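Local coordinates for protein monomethylamine methyltransferase MtmB1 (Methanosarcina barkeri, PDB 1NTH) that catalyses the transfer of the methyl group of monomethylamine to the corrinoid cofactor of its partner protein MtmC in methanogenesis from methylamine, at residues K100-G105 against A291-D296. Residues are numbered along the deposited sequence; the frame is centred on the assembly and turned at random. Where two conformers were deposited one is given.
Sequences KEFVLG and ASWHLD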
loop_
_atom_site.group_PDB
_atom_site.type_symbol
_atom_site.label_atom_id
_atom_site.label_comp_id
_atom_site.label_asym_id
_atom_site.label_seq_id
_atom_site.Cartn_x
_atom_site.Cartn_y
_atom_site.Cartn_z
ATOM N N LYS A 100 21.910 1.346 15.179
ATOM C CA LYS A 100 23.136 0.865 14.552
ATOM C C LYS A 100 23.290 1.260 13.092
ATOM O O LYS A 100 24.385 1.601 12.644
ATOM C CB LYS A 100 23.210 -0.660 14.660
ATOM C CG LYS A 100 23.238 -1.192 16.080
ATOM C CD LYS A 100 24.481 -0.736 16.820
ATOM C CE LYS A 100 24.557 -1.382 18.191
ATOM N NZ LYS A 100 25.760 -0.952 18.953
ATOM N N GLU A 101 22.190 1.203 12.351
ATOM C CA GLU A 101 22.205 1.541 10.935
ATOM C C GLU A 101 20.775 1.776 10.480
ATOM O O GLU A 101 19.825 1.491 11.210
ATOM C CB GLU A 101 22.813 0.387 10.129
ATOM C CG GLU A 101 21.958 -0.875 10.122
ATOM C CD GLU A 101 22.600 -2.019 9.349
ATOM O OE1 GLU A 101 23.435 -2.744 9.931
ATOM O OE2 GLU A 101 22.278 -2.186 8.154
ATOM N N PHE A 102 20.618 2.312 9.277
ATOM C CA PHE A 102 19.288 2.545 8.736
ATOM C C PHE A 102 19.367 2.802 7.242
ATOM O O PHE A 102 20.452 2.990 6.690
ATOM C CB PHE A 102 18.585 3.710 9.458
ATOM C CG PHE A 102 19.331 5.016 9.408
ATOM C CD1 PHE A 102 19.231 5.852 8.303
ATOM C CD2 PHE A 102 20.134 5.410 10.475
ATOM C CE1 PHE A 102 19.919 7.069 8.261
ATOM C CE2 PHE A 102 20.825 6.621 10.444
ATOM C CZ PHE A 102 20.718 7.450 9.335
ATOM N N VAL A 103 18.209 2.779 6.595
ATOM C CA VAL A 103 18.119 3.003 5.162
ATOM C C VAL A 103 17.386 4.308 4.877
ATOM O O VAL A 103 16.381 4.620 5.520
ATOM C CB VAL A 103 17.352 1.848 4.476
ATOM C CG1 VAL A 103 17.110 2.172 3.007
ATOM C CG2 VAL A 103 18.141 0.555 4.610
ATOM N N LEU A 104 17.905 5.075 3.922
ATOM C CA LEU A 104 17.279 6.330 3.516
ATOM C C LEU A 104 16.827 6.158 2.072
ATOM O O LEU A 104 17.522 5.529 1.272
ATOM C CB LEU A 104 18.270 7.496 3.606
ATOM C CG LEU A 104 18.716 7.891 5.015
ATOM C CD1 LEU A 104 19.779 8.977 4.928
ATOM C CD2 LEU A 104 17.505 8.385 5.813
ATOM N N GLY A 105 15.665 6.706 1.742
ATOM C CA GLY A 105 15.161 6.583 0.387
ATOM C C GLY A 105 14.458 5.257 0.172
ATOM O O GLY A 105 14.330 4.451 1.096
ATOM N N ALA A 291 17.179 10.370 18.727
ATOM C CA ALA A 291 17.742 10.462 17.383
ATOM C C ALA A 291 18.271 9.166 16.781
ATOM O O ALA A 291 18.812 8.308 17.483
ATOM C CB ALA A 291 18.852 11.510 17.361
ATOM N N SER A 292 18.100 9.045 15.464
ATOM C CA SER A 292 18.616 7.910 14.711
ATOM C C SER A 292 20.054 8.308 14.393
ATOM O O SER A 292 20.952 7.474 14.359
ATOM C CB SER A 292 17.833 7.717 13.410
ATOM O OG SER A 292 16.493 7.344 13.674
ATOM N N TRP A 293 20.252 9.599 14.129
ATOM C CA TRP A 293 21.584 10.131 13.877
ATOM C C TRP A 293 21.627 11.603 14.267
ATOM O O TRP A 293 20.585 12.251 14.397
ATOM C CB TRP A 293 22.028 9.925 12.412
ATOM C CG TRP A 293 21.265 10.642 11.326
ATOM C CD1 TRP A 293 20.053 10.292 10.799
ATOM C CD2 TRP A 293 21.742 11.741 10.534
ATOM N NE1 TRP A 293 19.753 11.090 9.716
ATOM C CE2 TRP A 293 20.774 11.989 9.534
ATOM C CE3 TRP A 293 22.897 12.534 10.570
ATOM C CZ2 TRP A 293 20.926 13.000 8.576
ATOM C CZ3 TRP A 293 23.050 13.540 9.617
ATOM C CH2 TRP A 293 22.068 13.762 8.633
ATOM N N HIS A 294 22.832 12.115 14.484
ATOM C CA HIS A 294 23.006 13.502 14.895
ATOM C C HIS A 294 23.819 14.302 13.893
ATOM O O HIS A 294 24.879 13.860 13.444
ATOM C CB HIS A 294 23.705 13.555 16.255
ATOM C CG HIS A 294 24.042 14.943 16.705
ATOM N ND1 HIS A 294 23.092 15.826 17.172
ATOM C CD2 HIS A 294 25.220 15.609 16.732
ATOM C CE1 HIS A 294 23.672 16.977 17.469
ATOM N NE2 HIS A 294 24.963 16.872 17.211
ATOM N N LEU A 295 23.318 15.486 13.559
ATOM C CA LEU A 295 23.988 16.370 12.623
ATOM C C LEU A 295 24.677 17.493 13.395
ATOM O O LEU A 295 24.034 18.228 14.144
ATOM C CB LEU A 295 22.981 16.975 11.649
ATOM C CG LEU A 295 23.584 17.915 10.601
ATOM C CD1 LEU A 295 24.424 17.126 9.606
ATOM C CD2 LEU A 295 22.470 18.638 9.890
ATOM N N ASP A 296 25.985 17.610 13.203
ATOM C CA ASP A 296 26.790 18.634 13.864
ATOM C C ASP A 296 26.928 19.813 12.902
ATOM O O ASP A 296 26.406 19.783 11.784
ATOM C CB ASP A 296 28.168 18.044 14.189
ATOM C CG ASP A 296 28.971 18.888 15.169
ATOM O OD1 ASP A 296 28.509 19.974 15.585
ATOM O OD2 ASP A 296 30.083 18.443 15.522
#
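The backbones come closest at Phe-102 and Ser-292, whose CA atoms are 8.1 Å apart, too far for the strands to pair, so the contact is made mainly through side chains. The fold is a TIM barrel. Strand 293-300 belongs to its parallel sheet, whereas strand 101-104 pairs antiparallel with strand 111-114 in a two-stranded hairpin. The contact packs this hairpin against the beginning of the barrel strand. The side chains of Phe-102 and Trp-293 cross at about a right angle, while their ring planes are near parallel, at 24°. They are slid apart, with the phenyl and five-membered ring centroids 5.1 Å from each other, and barely overlap. Trp-293 CG lies between its backbone N and carbonyl carbon (chi1 65°), and with chi2 at -78° the CD1 side of the indole is turned to the phenyl ring. Phe-102 CE2 also lies 4.0 Å from the carbonyl O of Ser-292. Within the hairpin strand, Leu-104 CG lies at the edge of the phenyl ring, in its plane. Trp-293 NE1 is hydrogen-bonded to Ser-227 OG. Ser-292 OG is hydrogen-bonded to Gln-99 OE1 and to the backbone N of Ile-256 in the neighbouring barrel strand 255-259. An alanine at Phe-102 would remove the ring and would probably open a gap beside Trp-293 CD1, leaving the indole without this neighbour. The closest approach is Phe-102 CZ to Trp-293 CD1, at 3.3 Å.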